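Local atomic coordinates of fumarate reductase iron-sulfur subunit (PDB entry 7D6V), a protein that probably passes electrons through its three iron-sulfur clusters from the flavoprotein subunit of succinate dehydrogenase toward quinone in the membrane. Residues A49-C54 against D100-V105; A64-R69 against E85-T90; T90-F95 against C151-H156; F107-A112 against E147-Q152. All blocks are in the same frame, centred on the assembly; numbering follows the deposited sequence.

Contact 1 (A49-C54 against D100-V105); sequences AVRWNC and DLVTDV. With FES (Fe2/s2 (inorganic) cluster), chain E.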
# COMPACT_ATOMS: atom_id res chain seq x y z
N ALA B 49 -8.15 -14.03 -16.55
CA ALA B 49 -7.05 -13.13 -16.23
C ALA B 49 -7.41 -12.22 -15.06
O ALA B 49 -8.43 -11.53 -15.11
CB ALA B 49 -6.70 -12.31 -17.47
N VAL B 50 -6.57 -12.20 -14.02
CA VAL B 50 -6.93 -11.49 -12.79
C VAL B 50 -5.86 -10.51 -12.32
O VAL B 50 -6.14 -9.32 -12.14
CB VAL B 50 -7.26 -12.49 -11.66
CG1 VAL B 50 -7.65 -11.75 -10.40
CG2 VAL B 50 -8.37 -13.40 -12.09
N ARG B 51 -4.63 -10.99 -12.11
CA ARG B 51 -3.52 -10.18 -11.58
C ARG B 51 -3.79 -9.68 -10.16
O ARG B 51 -4.08 -8.51 -9.92
CB ARG B 51 -3.17 -9.00 -12.49
CG ARG B 51 -1.90 -8.29 -12.05
CD ARG B 51 -1.85 -6.85 -12.49
NE ARG B 51 -1.17 -6.69 -13.77
CZ ARG B 51 -1.45 -5.74 -14.65
NH1 ARG B 51 -2.39 -4.85 -14.39
NH2 ARG B 51 -0.79 -5.69 -15.80
N TRP B 52 -3.72 -10.61 -9.21
CA TRP B 52 -3.64 -10.30 -7.80
C TRP B 52 -2.27 -10.70 -7.27
O TRP B 52 -1.58 -11.54 -7.85
CB TRP B 52 -4.72 -11.04 -7.01
CG TRP B 52 -4.52 -12.52 -7.05
CD1 TRP B 52 -4.65 -13.34 -8.13
CD2 TRP B 52 -4.12 -13.36 -5.96
NE1 TRP B 52 -4.37 -14.63 -7.78
CE2 TRP B 52 -4.05 -14.67 -6.45
CE3 TRP B 52 -3.84 -13.13 -4.61
CZ2 TRP B 52 -3.70 -15.75 -5.65
CZ3 TRP B 52 -3.48 -14.20 -3.82
CH2 TRP B 52 -3.42 -15.49 -4.34
N ASN B 53 -1.85 -10.08 -6.17
CA ASN B 53 -0.61 -10.58 -5.58
C ASN B 53 -0.69 -10.87 -4.09
O ASN B 53 -0.17 -11.90 -3.64
CB ASN B 53 0.54 -9.58 -5.81
CG ASN B 53 1.89 -10.16 -5.46
OD1 ASN B 53 2.06 -11.38 -5.41
ND2 ASN B 53 2.85 -9.29 -5.19
N CYS B 54 -1.27 -9.98 -3.30
CA CYS B 54 -1.29 -10.20 -1.85
C CYS B 54 -2.64 -10.59 -1.26
O CYS B 54 -2.71 -11.38 -0.32
CB CYS B 54 -0.76 -8.96 -1.12
SG CYS B 54 -1.93 -7.59 -1.02
N ASP B 100 -8.78 -10.36 -19.84
CA ASP B 100 -10.10 -10.21 -19.22
C ASP B 100 -10.18 -9.10 -18.18
O ASP B 100 -10.93 -8.13 -18.35
CB ASP B 100 -10.50 -11.55 -18.60
CG ASP B 100 -10.21 -12.72 -19.51
OD1 ASP B 100 -10.69 -12.72 -20.66
OD2 ASP B 100 -9.50 -13.65 -19.08
N LEU B 101 -9.41 -9.19 -17.10
CA LEU B 101 -9.45 -8.18 -16.05
C LEU B 101 -8.11 -7.47 -15.88
O LEU B 101 -7.94 -6.72 -14.91
CB LEU B 101 -9.89 -8.79 -14.72
CG LEU B 101 -11.31 -9.35 -14.64
CD1 LEU B 101 -11.59 -9.87 -13.25
CD2 LEU B 101 -12.33 -8.32 -15.06
N VAL B 102 -7.17 -7.68 -16.79
CA VAL B 102 -5.82 -7.15 -16.68
C VAL B 102 -5.64 -6.06 -17.73
O VAL B 102 -5.96 -6.28 -18.91
CB VAL B 102 -4.77 -8.26 -16.85
CG1 VAL B 102 -3.38 -7.72 -16.64
CG2 VAL B 102 -5.06 -9.37 -15.88
N THR B 103 -5.14 -4.91 -17.31
CA THR B 103 -4.87 -3.80 -18.22
C THR B 103 -3.37 -3.53 -18.25
O THR B 103 -2.62 -3.96 -17.37
CB THR B 103 -5.62 -2.53 -17.80
OG1 THR B 103 -5.42 -2.29 -16.41
CG2 THR B 103 -7.10 -2.68 -18.08
N ASP B 104 -2.95 -2.82 -19.29
CA ASP B 104 -1.55 -2.43 -19.45
C ASP B 104 -1.32 -1.14 -18.67
O ASP B 104 -1.46 -0.04 -19.20
CB ASP B 104 -1.20 -2.27 -20.92
CG ASP B 104 0.27 -2.02 -21.16
OD1 ASP B 104 0.60 -1.23 -22.06
OD2 ASP B 104 1.09 -2.62 -20.43
N VAL B 105 -0.97 -1.28 -17.40
CA VAL B 105 -0.64 -0.12 -16.56
C VAL B 105 0.86 0.10 -16.72
O VAL B 105 1.68 -0.28 -15.89
CB VAL B 105 -1.07 -0.31 -15.11
CG1 VAL B 105 -2.58 -0.20 -14.99
CG2 VAL B 105 -0.63 -1.67 -14.58
FE1 FES E . -2.57 -6.64 -3.32
FE2 FES E . -5.66 -6.32 -3.51
S1 FES E . -4.23 -7.94 -4.06
S2 FES E . -3.96 -4.89 -3.28
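The backbones of Ala-49 to Cys-54 and Asp-100 to Val-105 come together at one end, with the CA atoms of Ala-49 and Asp-100 5.2 Å apart, and Ala-49 bonds there through both its backbone N and its O. Its N donates to Asp-100 OD2 at 2.9 Å, on the lone pair turned away from the other carboxylate oxygen; OD1 meanwhile takes Arg-12 and the backbone N of Gly-13, which pins the carboxylate from both oxygens. A weak bond runs back from Leu-101 N to Ala-49 O. Farther along, Arg-51 reaches over Val-102. CG stands anti to the backbone N (chi1 -172°) and the chain bends at chi3, bringing the guanidinium end-on to one carbonyl: NH1 at 3.1 Å and NH2 at 3.0 Å from Thr-103 O both donate to it, the oxygen tilted slightly from the guanidinium plane. Val-102 CG1 sits over the centre of one guanidinium face, 3.3 Å above its plane, while its CG2 packs on Ala-49 CB at 3.7 Å. Val-105 CG2 approaches NH1 obliquely. Subunit A borders this region, its Phe-530 packing on Ala-49 and Val-102. Beyond Arg-51, the 49-54 segment runs on to Cys-54, whose SG binds an iron also held by Cys-59. This is the start of the cluster-binding loop of a plant-type ferredoxin domain, here tied to the short 97-103 hairpin.

Contact 2 (A64-R69 against E85-T90); sequences AEINGR and EVVTVT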
# COMPACT_ATOMS: atom_id res chain seq x y z
N ALA B 64 -9.80 -3.01 -10.15
CA ALA B 64 -10.80 -3.27 -11.18
C ALA B 64 -11.92 -2.26 -11.00
O ALA B 64 -11.83 -1.34 -10.19
CB ALA B 64 -11.29 -4.72 -11.11
N GLU B 65 -12.99 -2.43 -11.76
CA GLU B 65 -14.21 -1.63 -11.60
C GLU B 65 -15.32 -2.60 -11.23
O GLU B 65 -15.84 -3.33 -12.08
CB GLU B 65 -14.51 -0.84 -12.87
CG GLU B 65 -13.40 0.12 -13.23
CD GLU B 65 -13.76 1.03 -14.38
OE1 GLU B 65 -14.94 1.06 -14.78
OE2 GLU B 65 -12.85 1.73 -14.89
N ILE B 66 -15.69 -2.60 -9.95
CA ILE B 66 -16.41 -3.74 -9.38
C ILE B 66 -17.88 -3.72 -9.77
O ILE B 66 -18.45 -4.76 -10.11
CB ILE B 66 -16.23 -3.77 -7.85
CG1 ILE B 66 -14.82 -4.23 -7.51
CG2 ILE B 66 -17.25 -4.71 -7.22
CD1 ILE B 66 -14.40 -5.46 -8.25
N ASN B 67 -18.54 -2.57 -9.68
CA ASN B 67 -19.90 -2.46 -10.19
C ASN B 67 -20.08 -1.09 -10.84
O ASN B 67 -21.08 -0.40 -10.64
CB ASN B 67 -20.91 -2.72 -9.07
CG ASN B 67 -22.29 -3.00 -9.60
OD1 ASN B 67 -22.52 -2.97 -10.81
ND2 ASN B 67 -23.21 -3.32 -8.71
N GLY B 68 -19.10 -0.68 -11.64
CA GLY B 68 -19.02 0.66 -12.16
C GLY B 68 -18.08 1.57 -11.40
O GLY B 68 -17.76 2.65 -11.90
N ARG B 69 -17.61 1.15 -10.23
CA ARG B 69 -16.77 1.94 -9.35
C ARG B 69 -15.37 1.36 -9.30
O ARG B 69 -15.21 0.16 -9.06
CB ARG B 69 -17.35 1.99 -7.94
CG ARG B 69 -18.86 2.02 -7.88
CD ARG B 69 -19.40 3.38 -8.24
NE ARG B 69 -18.94 4.40 -7.30
CZ ARG B 69 -19.64 4.83 -6.26
NH1 ARG B 69 -20.85 4.32 -6.02
NH2 ARG B 69 -19.15 5.75 -5.45
N GLU B 85 -28.90 -9.20 -6.57
CA GLU B 85 -28.26 -8.15 -7.35
C GLU B 85 -27.14 -8.74 -8.19
O GLU B 85 -26.41 -9.63 -7.74
CB GLU B 85 -27.72 -7.06 -6.42
CG GLU B 85 -27.02 -5.92 -7.12
CD GLU B 85 -26.85 -4.71 -6.23
OE1 GLU B 85 -27.40 -4.72 -5.11
OE2 GLU B 85 -26.16 -3.75 -6.64
N VAL B 86 -27.01 -8.25 -9.42
CA VAL B 86 -25.97 -8.71 -10.33
C VAL B 86 -24.73 -7.85 -10.14
O VAL B 86 -24.81 -6.61 -10.15
CB VAL B 86 -26.46 -8.66 -11.79
CG1 VAL B 86 -25.33 -9.02 -12.74
CG2 VAL B 86 -27.64 -9.59 -11.98
N VAL B 87 -23.58 -8.49 -9.97
CA VAL B 87 -22.31 -7.80 -9.80
C VAL B 87 -21.53 -7.91 -11.10
O VAL B 87 -21.30 -9.01 -11.61
CB VAL B 87 -21.52 -8.38 -8.62
CG1 VAL B 87 -20.34 -7.49 -8.29
CG2 VAL B 87 -22.41 -8.54 -7.41
N THR B 88 -21.10 -6.77 -11.64
CA THR B 88 -20.49 -6.69 -12.96
C THR B 88 -19.04 -6.26 -12.83
O THR B 88 -18.76 -5.08 -12.60
CB THR B 88 -21.26 -5.72 -13.84
OG1 THR B 88 -22.59 -6.21 -14.04
CG2 THR B 88 -20.58 -5.56 -15.19
N VAL B 89 -18.12 -7.20 -13.03
CA VAL B 89 -16.69 -6.95 -12.84
C VAL B 89 -16.04 -6.77 -14.21
O VAL B 89 -16.10 -7.67 -15.06
CB VAL B 89 -16.03 -8.09 -12.06
CG1 VAL B 89 -14.64 -7.68 -11.60
CG2 VAL B 89 -16.89 -8.48 -10.88
N THR B 90 -15.41 -5.63 -14.42
CA THR B 90 -14.73 -5.26 -15.65
C THR B 90 -13.35 -4.73 -15.32
O THR B 90 -13.09 -4.32 -14.19
CB THR B 90 -15.52 -4.19 -16.43
OG1 THR B 90 -15.39 -2.93 -15.77
CG2 THR B 90 -16.98 -4.56 -16.55
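In the beta-grasp fold of 2Fe-2S ferredoxin domains, Glu-65 and Thr-90 form a single antiparallel bridge, an isolated hydrogen-bonded pair where strand 63-65 meets the chain leaving strand 86-87. Glu-65 N donates to Thr-90 O at 3.1 Å, nearly straight at 169°, and a weak bond returns from Thr-90 N to Glu-65 O. Beyond this pair the chain turns: Ile-66 N bonds Arg-69 O at 2.9 Å, closing the tight turn that leads into strand 70-72. From this turn the Asn-67 amide extends along the other segment, its ND2 reaching toward Glu-85 OE2 at 3.6 Å. On the face bearing Ala-64, Ile-66, Val-87 and Val-89, the contact is apolar. Ile-66 and Val-89 lie side by side and point the same way, and Ile-66 also packs on Met-73 and Phe-81. On the other side, Glu-65 CB rests against Thr-90 OG1 at 3.7 Å. From there the glutamate chain runs out extended, and its OE2 is gripped by Asn-153, by the backbone N of Arg-93 and by a salt bridge to Arg-159. Val-87 and Val-89 are bonded through their backbones to strand 4-14, so the bridge ties the small 63-72 hairpin to the main sheet. Leu-26 of the membrane anchor subunit packs on Thr-88 and Thr-90. In the apolar layer Ile-66 CD1 approaches Val-89 CG1 to 4.0 Å, and CG2 of the same isoleucine lies 4.3 Å from Val-87 CG1.

Contact 3 (T90-F95 against C151-H156); sequences TPLRTF and CQNVCH. With SF4 (iron/sulfur cluster), chain F; F3S (Fe3-s4 cluster), chain G.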
# COMPACT_ATOMS: atom_id res chain seq x y z
N THR B 90 -15.41 -5.63 -14.42
CA THR B 90 -14.73 -5.26 -15.65
C THR B 90 -13.35 -4.73 -15.32
O THR B 90 -13.09 -4.32 -14.19
CB THR B 90 -15.52 -4.19 -16.43
OG1 THR B 90 -15.39 -2.93 -15.77
CG2 THR B 90 -16.98 -4.56 -16.55
N PRO B 91 -12.43 -4.74 -16.29
CA PRO B 91 -11.11 -4.14 -16.06
C PRO B 91 -11.20 -2.62 -16.01
O PRO B 91 -12.24 -2.02 -16.29
CB PRO B 91 -10.30 -4.61 -17.27
CG PRO B 91 -11.31 -4.85 -18.32
CD PRO B 91 -12.51 -5.38 -17.61
N LEU B 92 -10.09 -2.01 -15.63
CA LEU B 92 -9.99 -0.56 -15.66
C LEU B 92 -10.17 -0.04 -17.08
O LEU B 92 -9.60 -0.58 -18.03
CB LEU B 92 -8.63 -0.12 -15.10
CG LEU B 92 -8.27 -0.60 -13.70
CD1 LEU B 92 -6.92 -0.05 -13.29
CD2 LEU B 92 -9.33 -0.19 -12.70
N ARG B 93 -10.98 1.00 -17.22
CA ARG B 93 -11.38 1.50 -18.53
C ARG B 93 -10.53 2.66 -19.02
O ARG B 93 -10.83 3.22 -20.07
CB ARG B 93 -12.85 1.92 -18.51
CG ARG B 93 -13.82 0.75 -18.48
CD ARG B 93 -15.26 1.22 -18.50
NE ARG B 93 -15.76 1.40 -19.85
CZ ARG B 93 -16.95 1.91 -20.15
NH1 ARG B 93 -17.76 2.29 -19.18
NH2 ARG B 93 -17.32 2.04 -21.41
N THR B 94 -9.49 3.05 -18.29
CA THR B 94 -8.60 4.13 -18.71
C THR B 94 -7.36 3.63 -19.42
O THR B 94 -6.79 4.35 -20.25
CB THR B 94 -8.20 4.98 -17.50
OG1 THR B 94 -9.37 5.39 -16.80
CG2 THR B 94 -7.42 6.21 -17.92
N PHE B 95 -6.93 2.41 -19.15
CA PHE B 95 -5.70 1.87 -19.68
C PHE B 95 -5.99 0.80 -20.72
O PHE B 95 -7.08 0.21 -20.74
CB PHE B 95 -4.84 1.29 -18.55
CG PHE B 95 -4.59 2.27 -17.44
CD1 PHE B 95 -3.85 3.41 -17.67
CD2 PHE B 95 -5.12 2.06 -16.18
CE1 PHE B 95 -3.63 4.32 -16.65
CE2 PHE B 95 -4.90 2.97 -15.16
CZ PHE B 95 -4.15 4.09 -15.40
N CYS B 151 -6.78 6.16 -8.86
CA CYS B 151 -6.93 7.59 -9.03
C CYS B 151 -6.68 7.91 -10.50
O CYS B 151 -7.44 8.65 -11.13
CB CYS B 151 -5.93 8.35 -8.15
SG CYS B 151 -4.20 8.04 -8.54
N GLN B 152 -5.60 7.35 -11.05
CA GLN B 152 -5.27 7.55 -12.46
C GLN B 152 -6.38 7.03 -13.35
O GLN B 152 -6.68 7.62 -14.39
CB GLN B 152 -3.95 6.86 -12.79
CG GLN B 152 -2.82 7.20 -11.85
CD GLN B 152 -2.07 8.45 -12.27
OE1 GLN B 152 -2.09 9.45 -11.57
NE2 GLN B 152 -1.40 8.38 -13.41
N ASN B 153 -6.98 5.90 -12.97
CA ASN B 153 -8.07 5.33 -13.76
C ASN B 153 -9.29 6.24 -13.77
O ASN B 153 -9.93 6.42 -14.81
CB ASN B 153 -8.43 3.95 -13.21
CG ASN B 153 -9.56 3.31 -13.97
OD1 ASN B 153 -9.41 2.96 -15.14
ND2 ASN B 153 -10.69 3.13 -13.31
N VAL B 154 -9.65 6.82 -12.62
CA VAL B 154 -10.94 7.48 -12.53
C VAL B 154 -10.89 8.92 -13.03
O VAL B 154 -11.92 9.48 -13.40
CB VAL B 154 -11.47 7.40 -11.08
CG1 VAL B 154 -10.66 8.30 -10.19
CG2 VAL B 154 -12.95 7.75 -11.02
N CYS B 155 -9.71 9.54 -12.97
CA CYS B 155 -9.56 10.92 -13.41
C CYS B 155 -10.19 11.11 -14.79
O CYS B 155 -9.94 10.31 -15.69
CB CYS B 155 -8.09 11.32 -13.44
SG CYS B 155 -7.78 13.02 -13.96
N HIS B 156 -10.99 12.15 -14.96
CA HIS B 156 -11.62 12.36 -16.26
C HIS B 156 -10.69 13.03 -17.26
O HIS B 156 -10.98 12.99 -18.46
CB HIS B 156 -12.88 13.20 -16.11
CG HIS B 156 -12.62 14.62 -15.73
ND1 HIS B 156 -12.92 15.68 -16.57
CD2 HIS B 156 -12.08 15.17 -14.62
CE1 HIS B 156 -12.57 16.81 -15.98
NE2 HIS B 156 -12.06 16.53 -14.80
FE1 SF4 F . -3.99 6.86 -6.40
FE2 SF4 F . -4.52 6.42 -3.46
FE3 SF4 F . -1.81 5.77 -4.62
FE4 SF4 F . -4.19 4.06 -5.31
S1 SF4 F . -3.27 4.69 -3.49
S2 SF4 F . -2.74 5.13 -6.43
S3 SF4 F . -5.45 5.78 -5.28
S4 SF4 F . -3.06 7.50 -4.59
FE1 F3S G . -8.34 13.81 -11.01
FE3 F3S G . -8.62 14.68 -8.48
FE4 F3S G . -7.89 16.47 -10.36
S1 F3S G . -10.08 13.48 -9.66
S2 F3S G . -8.91 15.69 -12.22
S3 F3S G . -6.66 14.63 -9.68
S4 F3S G . -9.18 16.89 -8.55
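Thr-94 N donates to Asn-153 OD1 at 3.2 Å, the N-H tilted 20° from the plane of the amide carbonyl. The threonine hydroxyl lies near two oxygens of the same asparagine: OG1 is 2.9 Å from OD1, and it is also modelled too close to Asn-153 O for the geometry of that bond to be trusted. CG of Asn-153 is anti to its backbone N (chi1 180°), which swings the amide off the helix and into the bend formed by Leu-92, Arg-93 and Thr-94. The other end of the amide, ND2, binds Glu-65 OE2, so the rotation of the group is fixed from both sides. Leu-92 covers it: CB is 3.2 Å from Asn-153 OD1, and CD2 is 3.6 Å from ND2. Farther out, the rim of the Phe-95 ring meets the helix edge-on, its CZ lying in line with Gln-152 CB at 3.8 Å. Arg-93 leads away to Glu-23 of the membrane anchor subunit. Neighbouring residues of the helical segment serve the clusters: Cys-151 SG is 2.5 Å from an iron of the 4Fe-4S cluster, and Cys-155 SG faces the 3Fe-4S cluster. The contact thus joins the loop between strands 86-87 and 97-99, in the 2Fe-2S domain, to the CxxCxxCxxxC motif of a ferredoxin-like dicluster domain, which sends its last cysteine to a second cluster.

Contact 4 (F107-A112 against E147-Q152); sequences FNYEKA and ECFLCQ. With SF4 (iron/sulfur cluster), chain F.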
# COMPACT_ATOMS: atom_id res chain seq x y z
N PHE B 107 1.67 3.32 -18.69
CA PHE B 107 1.66 4.77 -18.72
C PHE B 107 2.12 5.34 -17.38
O PHE B 107 2.85 6.33 -17.33
CB PHE B 107 0.25 5.24 -19.09
CG PHE B 107 -0.10 6.62 -18.63
CD1 PHE B 107 0.14 7.72 -19.44
CD2 PHE B 107 -0.71 6.83 -17.40
CE1 PHE B 107 -0.20 8.98 -19.03
CE2 PHE B 107 -1.04 8.09 -16.98
CZ PHE B 107 -0.79 9.17 -17.80
N ASN B 108 1.73 4.69 -16.28
CA ASN B 108 2.13 5.14 -14.96
C ASN B 108 3.63 4.97 -14.74
O ASN B 108 4.30 5.88 -14.23
CB ASN B 108 1.35 4.38 -13.89
CG ASN B 108 -0.14 4.40 -14.14
OD1 ASN B 108 -0.80 5.39 -13.85
ND2 ASN B 108 -0.67 3.31 -14.68
N TYR B 109 4.19 3.83 -15.14
CA TYR B 109 5.62 3.62 -14.97
C TYR B 109 6.44 4.48 -15.92
O TYR B 109 7.60 4.78 -15.63
CB TYR B 109 5.96 2.14 -15.15
CG TYR B 109 5.39 1.29 -14.03
CD1 TYR B 109 6.06 1.17 -12.83
CD2 TYR B 109 4.18 0.64 -14.18
CE1 TYR B 109 5.54 0.41 -11.80
CE2 TYR B 109 3.65 -0.12 -13.16
CZ TYR B 109 4.34 -0.24 -11.98
OH TYR B 109 3.82 -1.00 -10.96
N GLU B 110 5.85 4.89 -17.05
CA GLU B 110 6.52 5.85 -17.92
C GLU B 110 6.50 7.25 -17.31
O GLU B 110 7.48 8.00 -17.43
CB GLU B 110 5.87 5.85 -19.30
CG GLU B 110 6.48 4.83 -20.25
CD GLU B 110 5.44 4.18 -21.14
OE1 GLU B 110 5.63 3.00 -21.50
OE2 GLU B 110 4.44 4.85 -21.48
N LYS B 111 5.39 7.62 -16.67
CA LYS B 111 5.33 8.90 -15.98
C LYS B 111 6.23 8.94 -14.76
O LYS B 111 6.68 10.02 -14.36
CB LYS B 111 3.89 9.21 -15.55
CG LYS B 111 2.95 9.53 -16.69
CD LYS B 111 3.43 10.72 -17.49
CE LYS B 111 2.43 11.11 -18.56
NZ LYS B 111 2.81 12.35 -19.27
N ALA B 112 6.50 7.78 -14.14
CA ALA B 112 7.27 7.75 -12.91
C ALA B 112 8.71 8.22 -13.11
O ALA B 112 9.31 8.77 -12.18
CB ALA B 112 7.25 6.35 -12.31
N GLU B 147 0.66 1.79 -5.07
CA GLU B 147 0.46 2.24 -6.43
C GLU B 147 -0.59 1.39 -7.13
O GLU B 147 -0.27 0.56 -7.98
CB GLU B 147 1.78 2.24 -7.19
CG GLU B 147 2.67 3.40 -6.80
CD GLU B 147 4.00 3.39 -7.52
OE1 GLU B 147 4.46 2.29 -7.90
OE2 GLU B 147 4.59 4.47 -7.70
N CYS B 148 -1.85 1.63 -6.79
CA CYS B 148 -2.96 0.90 -7.39
C CYS B 148 -3.36 1.57 -8.70
O CYS B 148 -3.79 0.91 -9.65
CB CYS B 148 -4.16 0.84 -6.44
SG CYS B 148 -5.27 2.27 -6.55
N PHE B 149 -3.22 2.89 -8.75
CA PHE B 149 -3.56 3.67 -9.94
C PHE B 149 -5.06 3.78 -10.16
O PHE B 149 -5.51 4.04 -11.28
CB PHE B 149 -2.87 3.10 -11.18
CG PHE B 149 -1.39 2.92 -11.01
CD1 PHE B 149 -0.60 3.95 -10.54
CD2 PHE B 149 -0.79 1.71 -11.32
CE1 PHE B 149 0.76 3.79 -10.38
CE2 PHE B 149 0.57 1.54 -11.16
CZ PHE B 149 1.34 2.58 -10.69
N LEU B 150 -5.86 3.60 -9.11
CA LEU B 150 -7.29 3.82 -9.23
C LEU B 150 -7.60 5.29 -9.45
O LEU B 150 -8.54 5.64 -10.18
CB LEU B 150 -8.01 3.30 -7.99
CG LEU B 150 -8.11 1.78 -7.84
CD1 LEU B 150 -8.65 1.41 -6.47
CD2 LEU B 150 -8.97 1.18 -8.93
N CYS B 151 -6.78 6.16 -8.86
CA CYS B 151 -6.93 7.59 -9.03
C CYS B 151 -6.68 7.91 -10.50
O CYS B 151 -7.44 8.65 -11.13
CB CYS B 151 -5.93 8.35 -8.15
SG CYS B 151 -4.20 8.04 -8.54
N GLN B 152 -5.60 7.35 -11.05
CA GLN B 152 -5.27 7.55 -12.46
C GLN B 152 -6.38 7.03 -13.35
O GLN B 152 -6.68 7.62 -14.39
CB GLN B 152 -3.95 6.86 -12.79
CG GLN B 152 -2.82 7.20 -11.85
CD GLN B 152 -2.07 8.45 -12.27
OE1 GLN B 152 -2.09 9.45 -11.57
NE2 GLN B 152 -1.40 8.38 -13.41
FE1 SF4 F . -3.99 6.86 -6.40
FE2 SF4 F . -4.52 6.42 -3.46
FE3 SF4 F . -1.81 5.77 -4.62
FE4 SF4 F . -4.19 4.06 -5.31
S1 SF4 F . -3.27 4.69 -3.49
S2 SF4 F . -2.74 5.13 -6.43
S3 SF4 F . -5.45 5.78 -5.28
S4 SF4 F . -3.06 7.50 -4.59
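The Phe-149 ring has an amide stacked on one face and a carbonyl oxygen over the other. The amide is that of Asn-108, its CG 3.6 Å above the plane of Phe-149 and over the centre, with the two planes 4° apart; its CB makes a CH-pi contact, 3.7 Å from the ring centroid. The oxygen is Glu-147 O, 3.4 Å above the Phe-149 plane and offset toward the rim. The edge of Phe-149 turns to the face of Tyr-109 in an offset edge-to-face pair, centroids 5.8 Å apart and planes at 81°. At the edge of the Phe-107 ring lies Gln-152 NE2, 3.6 Å from CE2; Lys-111 CG lies over one face of that ring, toward its rim. Asn-108 puts its CG beside the backbone N (chi1 -51°), and the amide slides past Gln-152 so that NE2 donates to Asn-108 OD1 at 3.1 Å, in the carbonyl plane. The same NE2 bonds Ala-169 O, and Gln-152 OE1 takes the backbone N of Arg-172. Helix 107-112 thereby packs on the loop of the 4Fe-4S ferredoxin motif, in which Cys-145, Cys-148 and Cys-151 are spaced three apart. Phe-149 occupies the N-cap position of helix 150-154 with a positive phi, and its backbone N comes within 3.3 Å of S2 of the cluster. Cys-148 SG, bound to a different iron from that of Cys-151, accepts a hydrogen bond from Leu-150 N. Outward, Tyr-109 OH bonds Phe-42 O of subunit A, and Glu-147 OE2 forms a salt bridge with Arg-172.

In the fold
Contact 1 supplies Cys-54 to the 2Fe-2S cluster; contacts 3 and 4 share Cys-151, a ligand of the 4Fe-4S cluster, to which contact 4 adds Cys-148, and Cys-155 of contact 3 faces the 3Fe-4S cluster. Contact 2 binds no cluster, the side chain of Ala-64 being about 10 Å from the 2Fe-2S cluster. Contacts 2 and 3 share Thr-90 and are joined by a carboxylate, Glu-65 OE2 lying 3.0 Å from Asn-153 ND2 and 3.1 Å from Arg-93 N. Phe-95 links contact 3 to its other neighbours: its CD2 is 3.6 Å from Val-105 CG1 of contact 1, and its CZ is 3.6 Å from Asn-108 ND2 of contact 4.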